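PDB 3H7M: sensor protein from Geobacter sulfurreducens, which is probably a membrane-bound histidine kinase that autophosphorylates in response to a signal, represented here by its sensor domain, which resembles periplasmic solute-binding proteins. Local coordinates for residues A[66-79]-A[189-201]. Numbering follows the deposited sequence.
Sequences LKSGRVDVLQGISW and AAQRYGYAVRQGD. With NA (sodium ion), chain B.
Leu74 and Ala196 exchange two backbone hydrogen bonds, with Leu74 N 2.9 Å from Ala196 O, and Ile77 and Gly194 do the same, three residues on from Leu74 but only two back from Ala196. Between these antiparallel hydrogen-bonded pairs the register slips by one residue, a beta bulge at Gln75 and Gly76; Trp79 N then donates to Arg192 O. Gln75 O, within the bulge, accepts a hydrogen bond from His93 NE2. The strands are neighbours in the mixed sheet of a family 3 solute-binding fold, strand 73-78 lying between strands 13-18 and 181-198, the latter a long strand whose earlier part reaches toward the other lobe.

Aromatic rings pack on the bulge. Gly76 C sits 3.1 Å above the plane of the Tyr193 ring, offset toward its rim, while Ser78 OG meets the edge in plane; the Tyr193 hydroxyl is bonded to Asn37. Gln75 O lies over the centre of the Tyr195 ring, whose CE2 touches Gln75 CB at 3.5 Å. On the sheet face that carries Leu74, Ile77 and Ala196, Ile77 CG2 packs against Ala196 CB at 3.4 Å.

At the helix end, Arg198 bends at its third torsion (chi3 -66°), bringing NH1 to two carbonyls near the guanidinium plane: Leu66 O at 3.0 Å, which also takes Gly69 N of the Schellman motif, and Val71 O at 2.9 Å, by a more bent bond. Arg198 NH2 makes a long salt bridge to Asp72 OD1 (3.7 Å), while Asp72 OD2 accepts from Val14 N. A water joins Asp72 O, Arg198 N and Asp201 OD1. Next along the chain, Gln199 OE1 binds the sodium ion at 2.9 Å, together with Ala84, Asp88 and a water.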
# COMPACT_ATOMS: atom_id res chain seq x y z
N LEU A 66 4.82 5.50 -13.49
CA LEU A 66 3.83 6.57 -13.46
C LEU A 66 4.48 7.73 -14.23
O LEU A 66 3.95 8.19 -15.23
CB LEU A 66 3.52 7.02 -12.03
CG LEU A 66 2.10 7.54 -11.72
CD1 LEU A 66 2.18 8.53 -10.57
CD2 LEU A 66 1.46 8.22 -12.91
N LYS A 67 5.63 8.20 -13.75
CA LYS A 67 6.35 9.29 -14.41
C LYS A 67 6.69 8.88 -15.85
O LYS A 67 6.56 9.68 -16.78
CB LYS A 67 7.63 9.61 -13.63
CG LYS A 67 7.37 10.36 -12.32
CD LYS A 67 8.45 10.08 -11.27
CE LYS A 67 9.81 10.68 -11.63
NZ LYS A 67 10.86 10.30 -10.63
N SER A 68 7.09 7.63 -16.01
CA SER A 68 7.45 7.10 -17.32
C SER A 68 6.25 7.10 -18.24
O SER A 68 6.40 7.00 -19.46
CB SER A 68 7.98 5.67 -17.17
OG SER A 68 8.22 5.07 -18.43
N GLY A 69 5.06 7.23 -17.66
CA GLY A 69 3.84 7.24 -18.46
C GLY A 69 3.37 5.86 -18.90
O GLY A 69 2.39 5.74 -19.64
N ARG A 70 4.06 4.81 -18.46
CA ARG A 70 3.69 3.43 -18.81
C ARG A 70 2.30 3.13 -18.27
O ARG A 70 1.60 2.26 -18.78
CB ARG A 70 4.70 2.45 -18.22
CG ARG A 70 6.13 2.72 -18.63
CD ARG A 70 7.07 1.72 -18.01
NE ARG A 70 8.43 1.90 -18.51
CZ ARG A 70 9.37 0.96 -18.47
NH1 ARG A 70 9.09 -0.23 -17.94
NH2 ARG A 70 10.58 1.21 -18.96
N VAL A 71 1.93 3.86 -17.22
CA VAL A 71 0.62 3.73 -16.60
C VAL A 71 0.17 5.15 -16.34
O VAL A 71 0.99 6.05 -16.18
CB VAL A 71 0.66 2.96 -15.27
CG1 VAL A 71 1.34 1.63 -15.49
CG2 VAL A 71 1.38 3.77 -14.20
N ASP A 72 -1.13 5.36 -16.27
CA ASP A 72 -1.61 6.71 -16.08
C ASP A 72 -1.92 7.11 -14.65
O ASP A 72 -2.06 8.29 -14.36
CB ASP A 72 -2.83 6.91 -16.97
CG ASP A 72 -2.59 6.42 -18.39
OD1 ASP A 72 -1.64 6.92 -19.03
OD2 ASP A 72 -3.33 5.52 -18.85
N VAL A 73 -1.99 6.13 -13.76
CA VAL A 73 -2.31 6.40 -12.36
C VAL A 73 -2.02 5.22 -11.44
O VAL A 73 -2.01 4.06 -11.86
CB VAL A 73 -3.81 6.75 -12.24
CG1 VAL A 73 -4.64 5.66 -12.90
CG2 VAL A 73 -4.21 6.90 -10.79
N LEU A 74 -1.78 5.53 -10.17
CA LEU A 74 -1.52 4.51 -9.18
C LEU A 74 -2.70 4.62 -8.24
O LEU A 74 -2.98 5.70 -7.72
CB LEU A 74 -0.21 4.78 -8.44
CG LEU A 74 1.05 4.78 -9.31
CD1 LEU A 74 2.25 4.85 -8.40
CD2 LEU A 74 1.13 3.54 -10.19
N GLN A 75 -3.39 3.49 -8.04
CA GLN A 75 -4.59 3.46 -7.19
C GLN A 75 -4.33 3.43 -5.71
O GLN A 75 -5.21 3.75 -4.92
CB GLN A 75 -5.48 2.26 -7.55
CG GLN A 75 -4.73 1.00 -7.99
CD GLN A 75 -5.61 -0.24 -8.06
OE1 GLN A 75 -6.79 -0.18 -8.42
NE2 GLN A 75 -5.03 -1.39 -7.74
N GLY A 76 -3.12 3.05 -5.31
CA GLY A 76 -2.84 2.97 -3.89
C GLY A 76 -1.43 3.34 -3.49
O GLY A 76 -0.53 2.50 -3.49
N ILE A 77 -1.23 4.60 -3.14
CA ILE A 77 0.08 5.03 -2.74
C ILE A 77 -0.00 6.00 -1.58
O ILE A 77 -0.90 6.85 -1.51
CB ILE A 77 0.81 5.67 -3.91
CG1 ILE A 77 2.18 6.17 -3.45
CG2 ILE A 77 -0.02 6.80 -4.48
CD1 ILE A 77 3.05 6.68 -4.57
N SER A 78 0.93 5.82 -0.65
CA SER A 78 1.00 6.65 0.54
C SER A 78 1.60 8.01 0.24
O SER A 78 2.54 8.13 -0.54
CB SER A 78 1.83 5.94 1.61
OG SER A 78 1.10 4.89 2.23
N TRP A 79 1.05 9.04 0.85
CA TRP A 79 1.53 10.40 0.66
C TRP A 79 2.79 10.68 1.48
O TRP A 79 2.97 10.12 2.57
CB TRP A 79 0.45 11.40 1.07
CG TRP A 79 0.86 12.83 0.84
CD1 TRP A 79 0.75 13.55 -0.32
CD2 TRP A 79 1.54 13.69 1.77
NE1 TRP A 79 1.32 14.79 -0.18
CE2 TRP A 79 1.82 14.90 1.10
CE3 TRP A 79 1.95 13.54 3.10
CZ2 TRP A 79 2.48 15.96 1.72
CZ3 TRP A 79 2.61 14.60 3.71
CH2 TRP A 79 2.86 15.79 3.02
N ALA A 189 2.90 5.22 13.16
CA ALA A 189 3.13 5.81 11.83
C ALA A 189 2.03 5.66 10.77
O ALA A 189 2.24 4.99 9.76
CB ALA A 189 4.46 5.28 11.25
N ALA A 190 0.88 6.31 10.99
CA ALA A 190 -0.26 6.27 10.05
C ALA A 190 0.00 6.98 8.71
O ALA A 190 0.63 8.03 8.66
CB ALA A 190 -1.50 6.86 10.70
N GLN A 191 -0.49 6.41 7.61
CA GLN A 191 -0.27 6.99 6.29
C GLN A 191 -1.56 7.32 5.54
O GLN A 191 -2.59 6.65 5.74
CB GLN A 191 0.55 6.04 5.43
CG GLN A 191 1.87 5.68 6.04
CD GLN A 191 2.73 6.89 6.25
OE1 GLN A 191 3.12 7.56 5.29
NE2 GLN A 191 3.03 7.20 7.51
N ARG A 192 -1.51 8.35 4.69
CA ARG A 192 -2.67 8.75 3.89
C ARG A 192 -2.41 8.05 2.57
O ARG A 192 -1.44 8.35 1.89
CB ARG A 192 -2.70 10.26 3.72
CG ARG A 192 -2.51 11.03 5.02
CD ARG A 192 -2.85 12.50 4.85
NE ARG A 192 -4.28 12.75 5.06
CZ ARG A 192 -4.93 13.79 4.55
NH1 ARG A 192 -4.28 14.67 3.80
NH2 ARG A 192 -6.23 13.94 4.80
N TYR A 193 -3.30 7.12 2.23
CA TYR A 193 -3.14 6.27 1.03
C TYR A 193 -4.25 6.50 -0.03
O TYR A 193 -5.45 6.48 0.29
CB TYR A 193 -3.15 4.81 1.54
CG TYR A 193 -2.83 3.71 0.57
CD1 TYR A 193 -1.51 3.31 0.35
CD2 TYR A 193 -3.86 2.97 -0.02
CE1 TYR A 193 -1.22 2.20 -0.45
CE2 TYR A 193 -3.59 1.84 -0.82
CZ TYR A 193 -2.28 1.46 -1.03
OH TYR A 193 -2.03 0.38 -1.84
N GLY A 194 -3.85 6.70 -1.28
CA GLY A 194 -4.87 6.95 -2.29
C GLY A 194 -4.36 6.98 -3.70
O GLY A 194 -3.28 6.46 -3.99
N TYR A 195 -5.13 7.56 -4.62
CA TYR A 195 -4.65 7.60 -5.99
C TYR A 195 -3.61 8.69 -6.16
O TYR A 195 -3.48 9.60 -5.33
CB TYR A 195 -5.79 7.86 -6.98
CG TYR A 195 -6.86 6.81 -6.97
CD1 TYR A 195 -7.88 6.83 -6.02
CD2 TYR A 195 -6.85 5.77 -7.90
CE1 TYR A 195 -8.85 5.86 -5.98
CE2 TYR A 195 -7.83 4.79 -7.88
CZ TYR A 195 -8.82 4.84 -6.92
OH TYR A 195 -9.77 3.84 -6.87
N ALA A 196 -2.86 8.57 -7.26
CA ALA A 196 -1.83 9.52 -7.62
C ALA A 196 -1.59 9.43 -9.13
O ALA A 196 -1.69 8.35 -9.72
CB ALA A 196 -0.57 9.22 -6.86
N VAL A 197 -1.32 10.58 -9.75
CA VAL A 197 -1.06 10.70 -11.19
C VAL A 197 0.16 11.59 -11.41
O VAL A 197 0.60 12.27 -10.49
CB VAL A 197 -2.25 11.34 -11.92
CG1 VAL A 197 -3.33 10.30 -12.16
CG2 VAL A 197 -2.81 12.49 -11.10
N ARG A 198 0.69 11.59 -12.64
CA ARG A 198 1.86 12.41 -12.98
C ARG A 198 1.70 13.87 -12.61
O ARG A 198 0.63 14.44 -12.79
CB ARG A 198 2.16 12.32 -14.49
CG ARG A 198 2.87 11.05 -14.92
CD ARG A 198 3.21 11.07 -16.41
NE ARG A 198 2.02 11.05 -17.25
CZ ARG A 198 1.19 10.02 -17.34
NH1 ARG A 198 1.41 8.91 -16.64
NH2 ARG A 198 0.12 10.09 -18.12
N GLN A 199 2.77 14.47 -12.10
CA GLN A 199 2.77 15.89 -11.71
C GLN A 199 2.17 16.74 -12.83
O GLN A 199 2.54 16.60 -13.99
CB GLN A 199 4.20 16.35 -11.44
CG GLN A 199 4.34 17.68 -10.72
CD GLN A 199 4.78 17.50 -9.28
OE1 GLN A 199 3.97 17.23 -8.40
NE2 GLN A 199 6.09 17.63 -9.04
N GLY A 200 1.23 17.62 -12.47
CA GLY A 200 0.60 18.48 -13.47
C GLY A 200 -0.42 17.85 -14.41
O GLY A 200 -0.57 18.30 -15.55
N ASP A 201 -1.13 16.83 -13.95
CA ASP A 201 -2.13 16.17 -14.78
C ASP A 201 -3.50 16.39 -14.17
O ASP A 201 -4.35 15.50 -14.17
CB ASP A 201 -1.83 14.68 -14.88
CG ASP A 201 -2.69 13.98 -15.91
OD1 ASP A 201 -2.32 12.87 -16.36
OD2 ASP A 201 -3.74 14.55 -16.28
NA NA B . 2.16 17.54 -6.19
O HOH W 1 -0.83 10.78 -14.59
O HOH W 2 4.06 10.23 5.25
O HOH W 3 0.69 10.02 4.53
O HOH W 4 3.91 19.93 -6.47